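Local coordinates for ADP-dependent (S)-NAD(P)H-hydrate dehydratase (Enterococcus faecalis, PDB 2R3B), which probably catalyses the ADP-dependent dehydration of (S)-NAD(P)HX, a hydrated and damaged form of NAD(P)H, and so repairs the cofactor, at residues 56-68 with 83-95. Sequence-based numbering, arbitrary orientation.
Sequences YGGAIIMSTEACI and NHGPLHARCPEAM
Two neighbouring helices of the ribokinase-like alpha/beta fold meet here: residues 57-68 of helix 57-70 pack on helix 84-90, the axes of these segments 9.9 Å apart and 28° from parallel. Ile-61 lies centrally in the interface. Its CD1 reaches Leu-87 N at 3.8 Å and Pro-86 CB, while CG1 slides past Leu-87 CB. The other branch, CG2, is anti to the backbone N and meets Arg-90 CD at 3.7 Å, the two side chains crossing at about a right angle.

Arg-90, bent at chi3, donates from NH2 to the syn lone pair of Glu-65 OE1 at 3.0 Å, nearly straight at 170°. This salt bridge lies in the guanidinium plane, but the carboxylate is turned 64° from it. A water joins OE1 to Arg-90 NE, and a second links Glu-65 OE2 to Arg-90 O, so both carboxylate oxygens are tied to Arg-90.

Past the helix end, Cys-91 SG rests on Glu-65 CA at 3.7 Å. The Cys-91 to Ala-94 type I turn receives Thr-64 CG2, 3.6 Å from Ala-94 CB, and Ile-68 CD1, 3.8 Å from Cys-91 CB. At the other end Gly-57 CA sits 3.4 Å from Asn-83 OD1, a closeness that the missing side chain permits. A water bridges this OD1 and Gly-57 N.

Gln-283 also binds Glu-65 OE2, Asn-83 ND2 binds Asn-53 O, and Arg-90 NH1 binds Ala-89 O of a neighbouring subunit. Ala-59, a predicted (6S)-NADPHX-binding residue, touches Asp-235 of helix 233-247, another predicted binding residue. Helix 278-292 touches Glu-65 and Arg-90, and Thr-64 packs on Val-77 of strand 74-78.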
loop_
_atom_site.group_PDB
_atom_site.type_symbol
_atom_site.label_atom_id
_atom_site.label_comp_id
_atom_site.label_asym_id
_atom_site.label_seq_id
_atom_site.Cartn_x
_atom_site.Cartn_y
_atom_site.Cartn_z
ATOM N N TYR B 56 -12.231 -13.286 6.156
ATOM C CA TYR B 56 -11.130 -13.922 5.415
ATOM C C TYR B 56 -10.833 -13.231 4.076
ATOM O O TYR B 56 -10.322 -13.866 3.139
ATOM C CB TYR B 56 -11.492 -15.375 5.120
ATOM C CG TYR B 56 -11.911 -16.223 6.283
ATOM C CD1 TYR B 56 -11.105 -16.369 7.398
ATOM C CD2 TYR B 56 -13.090 -16.944 6.234
ATOM C CE1 TYR B 56 -11.464 -17.197 8.460
ATOM C CE2 TYR B 56 -13.475 -17.750 7.295
ATOM C CZ TYR B 56 -12.655 -17.892 8.392
ATOM O OH TYR B 56 -13.064 -18.727 9.413
ATOM N N GLY B 57 -11.108 -11.935 3.971
ATOM C CA GLY B 57 -10.913 -11.234 2.683
ATOM C C GLY B 57 -9.487 -11.215 2.156
ATOM O O GLY B 57 -9.240 -11.180 0.934
ATOM N N GLY B 58 -8.515 -11.287 3.062
ATOM C CA GLY B 58 -7.110 -11.334 2.619
ATOM C C GLY B 58 -6.792 -12.543 1.728
ATOM O O GLY B 58 -5.946 -12.455 0.814
ATOM N N ALA B 59 -7.487 -13.650 1.937
ATOM C CA ALA B 59 -7.263 -14.859 1.115
ATOM C C ALA B 59 -7.483 -14.563 -0.357
ATOM O O ALA B 59 -6.674 -14.940 -1.202
ATOM C CB ALA B 59 -8.185 -16.014 1.556
ATOM N N ILE B 60 -8.613 -13.939 -0.684
ATOM C CA ILE B 60 -8.925 -13.668 -2.080
ATOM C C ILE B 60 -8.029 -12.589 -2.662
ATOM O O ILE B 60 -7.715 -12.612 -3.869
ATOM C CB ILE B 60 -10.438 -13.379 -2.303
ATOM C CG1 ILE B 60 -10.821 -13.718 -3.740
ATOM C CG2 ILE B 60 -10.793 -11.959 -1.943
ATOM C CD1 ILE B 60 -10.765 -15.186 -4.082
ATOM N N ILE B 61 -7.578 -11.678 -1.817
ATOM C CA ILE B 61 -6.646 -10.643 -2.252
ATOM C C ILE B 61 -5.337 -11.297 -2.675
ATOM O O ILE B 61 -4.719 -10.929 -3.695
ATOM C CB ILE B 61 -6.463 -9.586 -1.132
ATOM C CG1 ILE B 61 -7.782 -8.807 -0.974
ATOM C CG2 ILE B 61 -5.308 -8.618 -1.456
ATOM C CD1 ILE B 61 -7.812 -7.809 0.248
HETATM N N MSE B 62 -4.916 -12.301 -1.914
HETATM C CA MSE B 62 -3.683 -13.019 -2.265
HETATM C C MSE B 62 -3.820 -13.863 -3.548
HETATM O O MSE B 62 -2.923 -13.860 -4.401
HETATM C CB MSE B 62 -3.203 -13.844 -1.047
HETATM C CG MSE B 62 -2.685 -12.943 0.063
HETATM SE SE MSE B 62 -1.836 -13.845 1.487
HETATM C CE MSE B 62 -3.378 -14.536 2.351
ATOM N N SER B 63 -4.962 -14.531 -3.731
ATOM C CA SER B 63 -5.224 -15.181 -4.995
ATOM C C SER B 63 -5.233 -14.231 -6.170
ATOM O O SER B 63 -4.767 -14.579 -7.262
ATOM C CB SER B 63 -6.577 -15.882 -4.964
ATOM O OG SER B 63 -6.612 -16.864 -3.971
ATOM N N THR B 64 -5.817 -13.050 -5.965
ATOM C CA THR B 64 -5.881 -12.027 -7.024
ATOM C C THR B 64 -4.495 -11.589 -7.443
ATOM O O THR B 64 -4.210 -11.526 -8.631
ATOM C CB THR B 64 -6.729 -10.843 -6.540
ATOM O OG1 THR B 64 -8.033 -11.348 -6.195
ATOM C CG2 THR B 64 -6.820 -9.736 -7.620
ATOM N N GLU B 65 -3.621 -11.303 -6.493
ATOM C CA GLU B 65 -2.264 -10.864 -6.825
ATOM C C GLU B 65 -1.531 -11.960 -7.642
ATOM O O GLU B 65 -0.803 -11.669 -8.593
ATOM C CB GLU B 65 -1.494 -10.510 -5.538
ATOM C CG GLU B 65 -0.114 -9.901 -5.817
ATOM C CD GLU B 65 0.456 -9.064 -4.676
ATOM O OE1 GLU B 65 0.041 -9.301 -3.511
ATOM O OE2 GLU B 65 1.325 -8.177 -4.972
ATOM N N ALA B 66 -1.720 -13.217 -7.246
ATOM C CA ALA B 66 -1.110 -14.370 -7.937
ATOM C C ALA B 66 -1.629 -14.448 -9.374
ATOM O O ALA B 66 -0.863 -14.627 -10.332
ATOM C CB ALA B 66 -1.453 -15.690 -7.170
ATOM N N CYS B 67 -2.932 -14.304 -9.533
ATOM C CA CYS B 67 -3.547 -14.410 -10.867
ATOM C C CYS B 67 -3.071 -13.325 -11.843
ATOM O O CYS B 67 -2.641 -13.620 -12.968
ATOM C CB CYS B 67 -5.071 -14.397 -10.716
ATOM S SG CYS B 67 -5.992 -14.739 -12.220
ATOM N N ILE B 68 -3.090 -12.075 -11.387
ATOM C CA ILE B 68 -2.613 -10.951 -12.188
ATOM C C ILE B 68 -1.162 -11.140 -12.547
ATOM O O ILE B 68 -0.788 -11.068 -13.720
ATOM C CB ILE B 68 -2.769 -9.639 -11.423
ATOM C CG1 ILE B 68 -4.268 -9.355 -11.229
ATOM C CG2 ILE B 68 -2.075 -8.478 -12.163
ATOM C CD1 ILE B 68 -4.498 -8.302 -10.210
ATOM N N ASN B 83 -14.095 -5.884 1.136
ATOM C CA ASN B 83 -12.728 -6.189 0.703
ATOM C C ASN B 83 -12.278 -5.414 -0.522
ATOM O O ASN B 83 -11.104 -5.472 -0.889
ATOM C CB ASN B 83 -12.583 -7.691 0.460
ATOM C CG ASN B 83 -12.919 -8.521 1.698
ATOM O OD1 ASN B 83 -12.495 -8.207 2.810
ATOM N ND2 ASN B 83 -13.720 -9.558 1.511
ATOM N N HIS B 84 -13.173 -4.676 -1.174
ATOM C CA HIS B 84 -12.795 -4.088 -2.451
ATOM C C HIS B 84 -11.714 -3.009 -2.347
ATOM O O HIS B 84 -10.883 -2.875 -3.268
ATOM C CB HIS B 84 -14.017 -3.518 -3.129
ATOM C CG HIS B 84 -15.013 -4.546 -3.548
ATOM N ND1 HIS B 84 -16.181 -4.221 -4.205
ATOM C CD2 HIS B 84 -15.046 -5.885 -3.357
ATOM C CE1 HIS B 84 -16.883 -5.318 -4.415
ATOM N NE2 HIS B 84 -16.225 -6.343 -3.909
ATOM N N GLY B 85 -11.746 -2.236 -1.266
ATOM C CA GLY B 85 -10.755 -1.166 -1.003
ATOM C C GLY B 85 -9.346 -1.738 -0.875
ATOM O O GLY B 85 -8.457 -1.378 -1.638
ATOM N N PRO B 86 -9.114 -2.611 0.112
ATOM C CA PRO B 86 -7.738 -3.122 0.224
ATOM C C PRO B 86 -7.299 -3.909 -0.996
ATOM O O PRO B 86 -6.102 -3.949 -1.321
ATOM C CB PRO B 86 -7.773 -3.983 1.502
ATOM C CG PRO B 86 -9.180 -4.163 1.809
ATOM C CD PRO B 86 -9.948 -3.045 1.242
ATOM N N LEU B 87 -8.249 -4.555 -1.668
ATOM C CA LEU B 87 -7.920 -5.294 -2.880
ATOM C C LEU B 87 -7.377 -4.337 -3.954
ATOM O O LEU B 87 -6.340 -4.601 -4.571
ATOM C CB LEU B 87 -9.142 -6.088 -3.392
ATOM C CG LEU B 87 -8.867 -7.114 -4.525
ATOM C CD1 LEU B 87 -9.850 -8.290 -4.435
ATOM C CD2 LEU B 87 -8.956 -6.484 -5.888
ATOM N N HIS B 88 -8.062 -3.228 -4.184
ATOM C CA HIS B 88 -7.586 -2.253 -5.145
ATOM C C HIS B 88 -6.345 -1.504 -4.715
ATOM O O HIS B 88 -5.580 -1.049 -5.572
ATOM C CB HIS B 88 -8.681 -1.249 -5.511
ATOM C CG HIS B 88 -9.626 -1.737 -6.571
ATOM N ND1 HIS B 88 -10.905 -1.233 -6.708
ATOM C CD2 HIS B 88 -9.464 -2.644 -7.566
ATOM C CE1 HIS B 88 -11.496 -1.835 -7.732
ATOM N NE2 HIS B 88 -10.640 -2.694 -8.271
ATOM N N ALA B 89 -6.144 -1.322 -3.419
ATOM C CA ALA B 89 -4.872 -0.712 -2.948
ATOM C C ALA B 89 -3.684 -1.592 -3.382
ATOM O O ALA B 89 -2.608 -1.079 -3.642
ATOM C CB ALA B 89 -4.870 -0.565 -1.418
ATOM N N ARG B 90 -3.863 -2.904 -3.385
ATOM C CA ARG B 90 -2.781 -3.830 -3.736
ATOM C C ARG B 90 -2.758 -4.241 -5.215
ATOM O O ARG B 90 -1.691 -4.520 -5.793
ATOM C CB ARG B 90 -2.883 -5.086 -2.857
ATOM C CG ARG B 90 -2.703 -4.842 -1.355
ATOM C CD ARG B 90 -2.729 -6.128 -0.559
ATOM N NE ARG B 90 -1.606 -6.953 -0.999
ATOM C CZ ARG B 90 -0.349 -6.832 -0.589
ATOM N NH1 ARG B 90 -0.030 -5.991 0.366
ATOM N NH2 ARG B 90 0.594 -7.579 -1.131
ATOM N N CYS B 91 -3.934 -4.328 -5.811
ATOM C CA CYS B 91 -4.135 -4.902 -7.143
ATOM C C CYS B 91 -5.143 -4.078 -7.902
ATOM O O CYS B 91 -6.287 -4.516 -8.076
ATOM C CB CYS B 91 -4.726 -6.315 -7.021
ATOM S SG CYS B 91 -3.675 -7.511 -6.099
ATOM N N PRO B 92 -4.744 -2.892 -8.381
ATOM C CA PRO B 92 -5.708 -2.114 -9.156
ATOM C C PRO B 92 -6.087 -2.694 -10.522
ATOM O O PRO B 92 -7.061 -2.241 -11.112
ATOM C CB PRO B 92 -5.028 -0.757 -9.279
ATOM C CG PRO B 92 -3.613 -1.094 -9.301
ATOM C CD PRO B 92 -3.459 -2.186 -8.289
ATOM N N GLU B 93 -5.370 -3.723 -10.996
ATOM C CA GLU B 93 -5.679 -4.374 -12.238
ATOM C C GLU B 93 -7.022 -5.145 -12.180
ATOM O O GLU B 93 -7.634 -5.382 -13.199
ATOM C CB GLU B 93 -4.579 -5.360 -12.592
ATOM C CG GLU B 93 -3.237 -4.702 -12.841
ATOM C CD GLU B 93 -2.407 -4.483 -11.623
ATOM O OE1 GLU B 93 -2.843 -4.829 -10.483
ATOM O OE2 GLU B 93 -1.299 -3.909 -11.829
ATOM N N ALA B 94 -7.438 -5.550 -10.990
ATOM C CA ALA B 94 -8.591 -6.417 -10.809
ATOM C C ALA B 94 -9.877 -5.629 -10.853
ATOM O O ALA B 94 -9.967 -4.532 -10.258
ATOM C CB ALA B 94 -8.530 -7.105 -9.442
HETATM N N MSE B 95 -10.895 -6.208 -11.471
HETATM C CA MSE B 95 -12.245 -5.648 -11.403
HETATM C C MSE B 95 -12.990 -6.315 -10.214
HETATM O O MSE B 95 -12.608 -7.428 -9.770
HETATM C CB MSE B 95 -12.906 -5.805 -12.773
HETATM C CG MSE B 95 -12.052 -5.102 -13.917
HETATM SE SE MSE B 95 -12.818 -5.621 -15.564
HETATM C CE MSE B 95 -11.802 -7.318 -15.755
HETATM O O HOH W 1 -11.940 -9.402 5.250
HETATM O O HOH W 2 -2.230 -9.641 -2.314
HETATM O O HOH W 3 0.588 -5.334 -4.168
#